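Local coordinates for protein cellobiose 2-epimerase (Spirochaeta thermophila DSM 6192, PDB 5ZIG) that probably catalyses the reversible epimerization of cellobiose to 4-O-beta-D-glucopyranosyl-D-mannose, acting on the C2 centre of the reducing sugar, at residues Q13-L18 / R395-I400; K117-N122 / E166-D171; G247-G252 / N301-D306. All blocks are in the same frame, centred on the assembly; numbering follows the deposited sequence.

Interaction 1 of 3, residues Q13-L18 / R395-I400; sequences QIRSEL and RRIDTI
R15 reaches across from helix 7-31 to D398 of helix 384-402 and grips its carboxylate side-on with two nitrogens. NE of R15 donates to OD1 of D398 at 3.0 Å, while NH2 of R15 donates to OD2 of D398 at 3.1 Å and uses the syn lone pair, in a nearly straight bond (N-H...O 171°). The guanidinium and carboxylate are nearly coplanar, their planes 12° apart, and using NE as well as NH2 fixes the rotation of the guanidinium. R15 gets there with CG anti to its backbone N and a bend at the second torsion (chi2 -79°), which lays the rest of the chain over towards the neighbouring helix.

Beneath this bridge I397 supplies two branches. CG2 of I397 lies 3.9 Å from CB of R15, against the aliphatic root of the arginine, while the longer arm carries CD1 of I397 deeper, to 3.7 Å from CG2 of I14 and 3.8 Å from CD1 of L18. The I14 and I397 side chains cross at about a right angle. A beta-branched residue suits this place because its two arms serve both layers. F322 of helix 315-332 also touches I14 and L18, and helix 336-352 meets them through C342 and W345.

The short helix segments run nearly antiparallel, their axes 9.8 Å apart, and join the first long helix of the chain to the last, the closure expected of an alpha/alpha barrel. The chemistry is layered: a paired, directional ion contact links the helices where the residues are partly exposed, and apolar contact packs them in the buried layer beneath.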
loop_
_atom_site.group_PDB
_atom_site.type_symbol
_atom_site.label_atom_id
_atom_site.label_comp_id
_atom_site.label_asym_id
_atom_site.label_seq_id
_atom_site.Cartn_x
_atom_site.Cartn_y
_atom_site.Cartn_z
ATOM N N GLN A 13 12.969 -21.765 -2.086
ATOM C CA GLN A 13 13.794 -21.071 -1.114
ATOM C C GLN A 13 13.141 -19.747 -0.698
ATOM O O GLN A 13 12.973 -19.474 0.500
ATOM C CB GLN A 13 15.196 -20.868 -1.699
ATOM C CG GLN A 13 16.222 -20.196 -0.778
ATOM C CD GLN A 13 16.249 -20.789 0.611
ATOM O OE1 GLN A 13 15.984 -21.983 0.801
ATOM N NE2 GLN A 13 16.569 -19.957 1.602
ATOM N N ILE A 14 12.727 -18.938 -1.677
ATOM C CA ILE A 14 12.179 -17.609 -1.380
ATOM C C ILE A 14 10.879 -17.721 -0.594
ATOM O O ILE A 14 10.630 -16.958 0.352
ATOM C CB ILE A 14 11.991 -16.816 -2.685
ATOM C CG1 ILE A 14 13.377 -16.465 -3.222
ATOM C CG2 ILE A 14 11.060 -15.550 -2.465
ATOM C CD1 ILE A 14 13.400 -16.016 -4.656
ATOM N N ARG A 15 10.037 -18.679 -0.967
ATOM C CA ARG A 15 8.811 -18.924 -0.228
ATOM C C ARG A 15 9.093 -19.088 1.261
ATOM O O ARG A 15 8.389 -18.525 2.110
ATOM C CB ARG A 15 8.124 -20.161 -0.811
ATOM C CG ARG A 15 6.683 -20.285 -0.518
ATOM C CD ARG A 15 6.415 -20.794 0.880
ATOM N NE ARG A 15 4.977 -20.948 1.058
ATOM C CZ ARG A 15 4.360 -20.963 2.230
ATOM N NH1 ARG A 15 5.050 -20.825 3.369
ATOM N NH2 ARG A 15 3.044 -21.131 2.249
ATOM N N SER A 16 10.116 -19.882 1.598
ATOM C CA SER A 16 10.409 -20.134 3.002
ATOM C C SER A 16 10.934 -18.881 3.701
ATOM O O SER A 16 10.604 -18.645 4.867
ATOM C CB SER A 16 11.401 -21.293 3.125
ATOM O OG SER A 16 12.720 -20.823 2.950
ATOM N N GLU A 17 11.726 -18.056 3.008
ATOM C CA GLU A 17 12.209 -16.811 3.602
ATOM C C GLU A 17 11.068 -15.816 3.777
ATOM O O GLU A 17 11.029 -15.075 4.767
ATOM C CB GLU A 17 13.317 -16.208 2.739
ATOM C CG GLU A 17 14.398 -17.238 2.392
ATOM C CD GLU A 17 15.482 -16.723 1.452
ATOM O OE1 GLU A 17 15.276 -15.697 0.778
ATOM O OE2 GLU A 17 16.552 -17.359 1.392
ATOM N N LEU A 18 10.135 -15.789 2.821
ATOM C CA LEU A 18 8.937 -14.973 2.975
ATOM C C LEU A 18 8.214 -15.323 4.263
ATOM O O LEU A 18 7.819 -14.431 5.024
ATOM C CB LEU A 18 8.021 -15.147 1.762
ATOM C CG LEU A 18 8.560 -14.634 0.427
ATOM C CD1 LEU A 18 7.691 -15.065 -0.741
ATOM C CD2 LEU A 18 8.700 -13.140 0.437
ATOM N N ARG A 395 1.379 -16.710 -1.412
ATOM C CA ARG A 395 0.255 -17.224 -2.173
ATOM C C ARG A 395 0.600 -17.365 -3.643
ATOM O O ARG A 395 0.209 -18.347 -4.287
ATOM C CB ARG A 395 -0.962 -16.322 -2.013
ATOM C CG ARG A 395 -2.279 -17.092 -2.109
ATOM C CD ARG A 395 -3.431 -16.154 -2.430
ATOM N NE ARG A 395 -3.162 -15.301 -3.587
ATOM C CZ ARG A 395 -2.941 -13.992 -3.519
ATOM N NH1 ARG A 395 -2.951 -13.378 -2.340
ATOM N NH2 ARG A 395 -2.702 -13.286 -4.620
ATOM N N ARG A 396 1.320 -16.389 -4.193
ATOM C CA ARG A 396 1.617 -16.411 -5.617
ATOM C C ARG A 396 2.658 -17.469 -5.942
ATOM O O ARG A 396 2.532 -18.178 -6.951
ATOM C CB ARG A 396 2.103 -15.040 -6.079
ATOM C CG ARG A 396 1.012 -13.980 -6.173
ATOM C CD ARG A 396 1.692 -12.601 -6.299
ATOM N NE ARG A 396 0.769 -11.479 -6.150
ATOM C CZ ARG A 396 0.087 -10.937 -7.154
ATOM N NH1 ARG A 396 0.218 -11.412 -8.387
ATOM N NH2 ARG A 396 -0.729 -9.927 -6.919
ATOM N N ILE A 397 3.716 -17.565 -5.126
ATOM C CA ILE A 397 4.758 -18.549 -5.409
ATOM C C ILE A 397 4.191 -19.957 -5.303
ATOM O O ILE A 397 4.443 -20.803 -6.171
ATOM C CB ILE A 397 5.981 -18.338 -4.496
ATOM C CG1 ILE A 397 6.854 -17.211 -5.051
ATOM C CG2 ILE A 397 6.831 -19.592 -4.431
ATOM C CD1 ILE A 397 8.022 -16.831 -4.130
ATOM N N ASP A 398 3.377 -20.214 -4.268
ATOM C CA ASP A 398 2.708 -21.509 -4.119
ATOM C C ASP A 398 1.919 -21.886 -5.369
ATOM O O ASP A 398 2.007 -23.019 -5.855
ATOM C CB ASP A 398 1.756 -21.489 -2.922
ATOM C CG ASP A 398 2.474 -21.591 -1.595
ATOM O OD1 ASP A 398 3.716 -21.675 -1.583
ATOM O OD2 ASP A 398 1.781 -21.583 -0.557
ATOM N N THR A 399 1.091 -20.957 -5.858
ATOM C CA THR A 399 0.335 -21.178 -7.091
ATOM C C THR A 399 1.264 -21.528 -8.245
ATOM O O THR A 399 0.967 -22.423 -9.049
ATOM C CB THR A 399 -0.484 -19.928 -7.426
ATOM O OG1 THR A 399 -1.604 -19.842 -6.542
ATOM C CG2 THR A 399 -0.987 -19.972 -8.868
ATOM N N ILE A 400 2.407 -20.847 -8.329
ATOM C CA ILE A 400 3.361 -21.139 -9.388
ATOM C C ILE A 400 3.891 -22.564 -9.243
ATOM O O ILE A 400 3.887 -23.343 -10.198
ATOM C CB ILE A 400 4.504 -20.110 -9.383
ATOM C CG1 ILE A 400 3.975 -18.716 -9.745
ATOM C CG2 ILE A 400 5.624 -20.552 -10.332
ATOM C CD1 ILE A 400 5.073 -17.668 -9.858
#

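Interaction 2 of 3, residues K117-N122 / E166-D171; sequences KKLYGN and EAFTED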
loop_
_atom_site.group_PDB
_atom_site.type_symbol
_atom_site.label_atom_id
_atom_site.label_comp_id
_atom_site.label_asym_id
_atom_site.label_seq_id
_atom_site.Cartn_x
_atom_site.Cartn_y
_atom_site.Cartn_z
ATOM N N LYS A 117 -9.725 15.483 7.137
ATOM C CA LYS A 117 -10.119 14.182 6.591
ATOM C C LYS A 117 -9.445 13.982 5.238
ATOM O O LYS A 117 -9.930 14.454 4.209
ATOM C CB LYS A 117 -11.634 14.089 6.452
ATOM C CG LYS A 117 -12.367 14.576 7.651
ATOM C CD LYS A 117 -11.909 13.800 8.895
ATOM C CE LYS A 117 -13.010 12.931 9.451
ATOM N NZ LYS A 117 -14.060 13.719 10.183
ATOM N N LYS A 118 -8.332 13.259 5.238
ATOM C CA LYS A 118 -7.661 12.921 3.992
ATOM C C LYS A 118 -8.249 11.628 3.440
ATOM O O LYS A 118 -8.331 10.621 4.149
ATOM C CB LYS A 118 -6.154 12.778 4.211
ATOM C CG LYS A 118 -5.520 14.014 4.844
ATOM C CD LYS A 118 -4.028 14.147 4.506
ATOM C CE LYS A 118 -3.367 15.297 5.271
ATOM N NZ LYS A 118 -2.051 15.671 4.670
ATOM N N LEU A 119 -8.675 11.669 2.176
ATOM C CA LEU A 119 -9.231 10.472 1.558
ATOM C C LEU A 119 -8.212 9.341 1.558
ATOM O O LEU A 119 -8.572 8.173 1.766
ATOM C CB LEU A 119 -9.708 10.782 0.140
ATOM C CG LEU A 119 -11.130 11.356 0.140
ATOM C CD1 LEU A 119 -11.219 12.724 0.838
ATOM C CD2 LEU A 119 -11.649 11.418 -1.262
ATOM N N TYR A 120 -6.939 9.681 1.376
ATOM C CA TYR A 120 -5.884 8.677 1.461
ATOM C C TYR A 120 -6.006 7.875 2.738
ATOM O O TYR A 120 -6.036 6.641 2.708
ATOM C CB TYR A 120 -4.525 9.340 1.384
ATOM C CG TYR A 120 -3.387 8.353 1.337
ATOM C CD1 TYR A 120 -2.786 7.900 2.506
ATOM C CD2 TYR A 120 -2.922 7.866 0.124
ATOM C CE1 TYR A 120 -1.746 6.992 2.466
ATOM C CE2 TYR A 120 -1.869 6.959 0.076
ATOM C CZ TYR A 120 -1.284 6.529 1.249
ATOM O OH TYR A 120 -0.239 5.624 1.202
ATOM N N GLY A 121 -6.090 8.556 3.877
ATOM C CA GLY A 121 -6.203 7.844 5.140
ATOM C C GLY A 121 -7.543 7.183 5.369
ATOM O O GLY A 121 -7.620 6.086 5.929
ATOM N N ASN A 122 -8.624 7.867 4.990
ATOM C CA ASN A 122 -9.937 7.249 5.097
ATOM C C ASN A 122 -10.055 6.021 4.188
ATOM O O ASN A 122 -10.746 5.054 4.545
ATOM C CB ASN A 122 -11.014 8.295 4.789
ATOM C CG ASN A 122 -11.267 9.224 5.975
ATOM O OD1 ASN A 122 -12.159 8.980 6.777
ATOM N ND2 ASN A 122 -10.452 10.259 6.111
ATOM N N GLU A 166 -8.587 15.505 -2.914
ATOM C CA GLU A 166 -7.548 14.957 -2.051
ATOM C C GLU A 166 -8.000 14.874 -0.599
ATOM O O GLU A 166 -7.784 13.857 0.073
ATOM C CB GLU A 166 -6.295 15.822 -2.179
ATOM C CG GLU A 166 -5.087 15.330 -1.404
ATOM C CD GLU A 166 -4.491 14.064 -1.980
ATOM O OE1 GLU A 166 -4.720 13.765 -3.165
ATOM O OE2 GLU A 166 -3.776 13.376 -1.237
ATOM N N ALA A 167 -8.632 15.933 -0.092
ATOM C CA ALA A 167 -8.862 16.026 1.340
ATOM C C ALA A 167 -9.980 17.030 1.603
ATOM O O ALA A 167 -10.346 17.821 0.731
ATOM C CB ALA A 167 -7.579 16.423 2.078
ATOM N N PHE A 168 -10.529 16.965 2.815
ATOM C CA PHE A 168 -11.606 17.845 3.229
ATOM C C PHE A 168 -11.361 18.336 4.648
ATOM O O PHE A 168 -10.636 17.718 5.436
ATOM C CB PHE A 168 -12.981 17.149 3.148
ATOM C CG PHE A 168 -13.489 16.972 1.753
ATOM C CD1 PHE A 168 -13.085 15.885 0.986
ATOM C CD2 PHE A 168 -14.368 17.892 1.202
ATOM C CE1 PHE A 168 -13.564 15.720 -0.316
ATOM C CE2 PHE A 168 -14.838 17.739 -0.090
ATOM C CZ PHE A 168 -14.427 16.659 -0.855
ATOM N N THR A 169 -11.988 19.474 4.954
ATOM C CA THR A 169 -12.069 19.988 6.308
ATOM C C THR A 169 -12.793 18.990 7.209
ATOM O O THR A 169 -13.450 18.047 6.747
ATOM C CB THR A 169 -12.805 21.326 6.326
ATOM O OG1 THR A 169 -13.990 21.228 5.522
ATOM C CG2 THR A 169 -11.921 22.446 5.786
ATOM N N GLU A 170 -12.690 19.232 8.517
ATOM C CA GLU A 170 -13.201 18.274 9.490
ATOM C C GLU A 170 -14.665 17.919 9.218
ATOM O O GLU A 170 -15.035 16.737 9.216
ATOM C CB GLU A 170 -13.016 18.825 10.907
ATOM C CG GLU A 170 -13.505 17.876 11.985
ATOM C CD GLU A 170 -13.341 18.435 13.386
ATOM O OE1 GLU A 170 -12.916 19.607 13.515
ATOM O OE2 GLU A 170 -13.646 17.699 14.354
ATOM N N ASP A 171 -15.503 18.930 8.933
ATOM C CA ASP A 171 -16.931 18.727 8.715
ATOM C C ASP A 171 -17.263 18.201 7.324
ATOM O O ASP A 171 -18.450 18.100 6.992
ATOM C CB ASP A 171 -17.698 20.037 8.978
ATOM C CG ASP A 171 -17.240 21.189 8.081
ATOM O OD1 ASP A 171 -16.661 20.935 6.997
ATOM O OD2 ASP A 171 -17.468 22.358 8.451
HETATM O O HOH W 1 -5.422 12.186 0.709
#
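K117, the residue most buried by this contact, pairs with F168 through both backbone groups: K117 N donates to F168 O at 3.0 Å, and F168 N returns the bond to K117 O at 2.9 Å. They form the hydrogen-bonded pair of a short antiparallel strand contact, and K118 with A167 is the non-hydrogen-bonded pair beside it. The CA atoms stand closer there, as in such pairs, and the small methyl of A167 fits in, its CB 4.0 Å from CA of K118.

The lysine chain of K117 is curled, bent at every torsion beyond the first, and its CG passes 3.7 Å from the carbonyl O of T169. The bending carries NZ past the end of strand 167-168 to the following loop, where it makes a weak bond to the O of E170. Its stronger partners are the carboxylate of D96 and the carbonyl of R100, which suit a long, charged chain that is largely buried.

Strand 117-118 leads straight into helix 119-136, with K118 at the N-cap position. This fits the alpha/alpha barrel of the N-acylglucosamine 2-epimerase family, whose helices are connected by loops and short strands; 167-168 is the middle strand of a three-stranded sheet.

L119 opens the helix, and its N donates to the O of E166 at 3.2 Å. With CG anti to the carbonyl carbon (chi1 -85°), the leucine brings its CD1 to the edge of the F168 ring, in its plane and 3.7 Å from CD1 of F168. At the next residue, Y120 N donates to a water at 3.0 Å, and that water donates to both the O and OE2 of E166. OE2 also meets T193, while OE1 of E166 bonds T190.

Interaction 3 of 3, residues G247-G252 / N301-D306; sequences GGISFG and NEQRED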
loop_
_atom_site.group_PDB
_atom_site.type_symbol
_atom_site.label_atom_id
_atom_site.label_comp_id
_atom_site.label_asym_id
_atom_site.label_seq_id
_atom_site.Cartn_x
_atom_site.Cartn_y
_atom_site.Cartn_z
ATOM N N GLY A 247 5.730 17.277 -12.203
ATOM C CA GLY A 247 6.199 16.142 -12.967
ATOM C C GLY A 247 6.789 15.075 -12.077
ATOM O O GLY A 247 6.505 15.010 -10.881
ATOM N N GLY A 248 7.610 14.231 -12.682
ATOM C CA GLY A 248 8.356 13.230 -11.951
ATOM C C GLY A 248 7.732 11.850 -12.045
ATOM O O GLY A 248 6.573 11.669 -12.430
ATOM N N ILE A 249 8.532 10.864 -11.656
ATOM C CA ILE A 249 8.177 9.452 -11.738
ATOM C C ILE A 249 8.476 8.806 -10.393
ATOM O O ILE A 249 9.582 8.961 -9.863
ATOM C CB ILE A 249 8.958 8.735 -12.856
ATOM C CG1 ILE A 249 8.606 9.323 -14.218
ATOM C CG2 ILE A 249 8.702 7.239 -12.824
ATOM C CD1 ILE A 249 9.727 9.245 -15.199
ATOM N N SER A 250 7.485 8.097 -9.838
ATOM C CA SER A 250 7.661 7.246 -8.664
ATOM C C SER A 250 7.746 5.792 -9.129
ATOM O O SER A 250 6.733 5.184 -9.479
ATOM C CB SER A 250 6.525 7.438 -7.675
ATOM O OG SER A 250 6.699 6.633 -6.519
ATOM N N PHE A 251 8.963 5.232 -9.119
ATOM C CA PHE A 251 9.147 3.866 -9.612
ATOM C C PHE A 251 8.327 2.876 -8.799
ATOM O O PHE A 251 7.706 1.966 -9.362
ATOM C CB PHE A 251 10.637 3.486 -9.597
ATOM C CG PHE A 251 11.481 4.366 -10.462
ATOM C CD1 PHE A 251 11.687 4.062 -11.799
ATOM C CD2 PHE A 251 12.025 5.534 -9.953
ATOM C CE1 PHE A 251 12.436 4.898 -12.602
ATOM C CE2 PHE A 251 12.780 6.372 -10.749
ATOM C CZ PHE A 251 12.985 6.058 -12.077
ATOM N N GLY A 252 8.290 3.058 -7.472
ATOM C CA GLY A 252 7.475 2.194 -6.633
ATOM C C GLY A 252 5.985 2.291 -6.936
ATOM O O GLY A 252 5.272 1.286 -6.907
ATOM N N ASN A 301 14.302 5.519 -6.040
ATOM C CA ASN A 301 13.091 5.985 -5.384
ATOM C C ASN A 301 12.231 6.820 -6.324
ATOM O O ASN A 301 11.032 6.558 -6.476
ATOM C CB ASN A 301 13.426 6.776 -4.130
ATOM C CG ASN A 301 12.185 7.212 -3.401
ATOM O OD1 ASN A 301 11.193 6.479 -3.355
ATOM N ND2 ASN A 301 12.224 8.402 -2.828
ATOM N N GLU A 302 12.819 7.819 -6.978
ATOM C CA GLU A 302 12.018 8.592 -7.901
ATOM C C GLU A 302 12.904 9.345 -8.874
ATOM O O GLU A 302 14.084 9.600 -8.618
ATOM C CB GLU A 302 11.110 9.590 -7.164
ATOM C CG GLU A 302 11.867 10.789 -6.628
ATOM C CD GLU A 302 10.948 11.870 -6.073
ATOM O OE1 GLU A 302 9.861 12.092 -6.654
ATOM O OE2 GLU A 302 11.318 12.493 -5.056
ATOM N N GLN A 303 12.299 9.700 -9.998
ATOM C CA GLN A 303 12.844 10.676 -10.924
ATOM C C GLN A 303 12.218 12.024 -10.594
ATOM O O GLN A 303 10.992 12.177 -10.668
ATOM C CB GLN A 303 12.539 10.268 -12.362
ATOM C CG GLN A 303 13.191 11.127 -13.420
ATOM C CD GLN A 303 13.515 10.320 -14.667
ATOM O OE1 GLN A 303 12.680 10.170 -15.557
ATOM N NE2 GLN A 303 14.729 9.783 -14.723
ATOM N N ARG A 304 13.051 12.990 -10.207
ATOM C CA ARG A 304 12.538 14.316 -9.895
ATOM C C ARG A 304 12.036 15.008 -11.159
ATOM O O ARG A 304 12.312 14.584 -12.288
ATOM C CB ARG A 304 13.625 15.150 -9.217
ATOM C CG ARG A 304 14.095 14.521 -7.931
ATOM C CD ARG A 304 14.906 15.482 -7.113
ATOM N NE ARG A 304 15.637 14.795 -6.054
ATOM C CZ ARG A 304 16.828 14.219 -6.204
ATOM N NH1 ARG A 304 17.442 14.233 -7.381
ATOM N NH2 ARG A 304 17.404 13.630 -5.160
ATOM N N GLU A 305 11.288 16.103 -10.961
ATOM C CA GLU A 305 10.745 16.826 -12.104
ATOM C C GLU A 305 11.847 17.262 -13.066
ATOM O O GLU A 305 11.618 17.334 -14.275
ATOM C CB GLU A 305 9.922 18.034 -11.633
ATOM C CG GLU A 305 8.862 17.710 -10.570
ATOM C CD GLU A 305 7.861 18.846 -10.342
ATOM O OE1 GLU A 305 7.853 19.797 -11.154
ATOM O OE2 GLU A 305 7.086 18.784 -9.355
ATOM N N ASP A 306 13.052 17.516 -12.564
ATOM C CA ASP A 306 14.145 17.998 -13.403
ATOM C C ASP A 306 14.996 16.879 -14.008
ATOM O O ASP A 306 16.045 17.169 -14.587
ATOM C CB ASP A 306 15.030 18.970 -12.606
ATOM C CG ASP A 306 15.770 18.294 -11.445
ATOM O OD1 ASP A 306 15.718 17.044 -11.318
ATOM O OD2 ASP A 306 16.398 19.027 -10.647
#
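I249 and Q303 exchange two backbone hydrogen bonds: Q303 N donates to I249 O at 2.8 Å, and I249 N donates to Q303 O at 3.0 Å, with both donors lying in the planes of the carbonyls they meet. They form the hydrogen-bonded pair of an antiparallel strand contact at the edge of a four-stranded sheet. On the far side of strand 302-303, N301 and E302 both face D310, a classic beta bulge, and ND2 of N301 also bonds the D310 carboxylate. S250 stands at the N-cap of helix 251-269, where its hydroxyl caps a backbone N and meets ND1 of H253, a role well suited to serine.

The side chains of I249 and Q303 lie side by side and point the same way, CB of I249 3.9 Å from CB of Q303. Q303, with CG anti to its backbone N (chi1 -173°), brings the end of its amide beside CD1 of I249, a contact short enough to be doubtful in detail.

F251, in the first turn of the helix, turns the edge of its ring to the backbone of the opposite strand: CE2 of F251 lies 3.5 Å from the carbonyl C of E302, near the ring plane. An alanine here is likely to leave a gap beside the backbone of N301, E302 and Q303, which would lose the ring that packs on it.

G248 adopts backbone angles that suit a residue without a side chain, and a CB would collide with Q303 O. Next to it, G247 N lies 3.2 Å from CD of E305, yet the angles are poor and neither carboxylate oxygen is hydrogen-bonded to it.

In the fold
Interaction 1 joins the two ends of the chain, and interactions 2 and 3 are both nested within the loop it closes, one after the other along the sequence. The latter two share a plan: a short strand that runs into a helix, 119-136 or 251-269, is paired with a strand some fifty residues later, beyond that helix and the next, 139-156 or 275-294. Their centres are about 25 Å apart and their nearest atoms about 10 Å. Interaction 1 lies about 37 Å, centre to centre, from interaction 2, on opposite sides of the chain's centre, and about 31 Å from interaction 3. In this family the sugar pocket lies within the helical barrel.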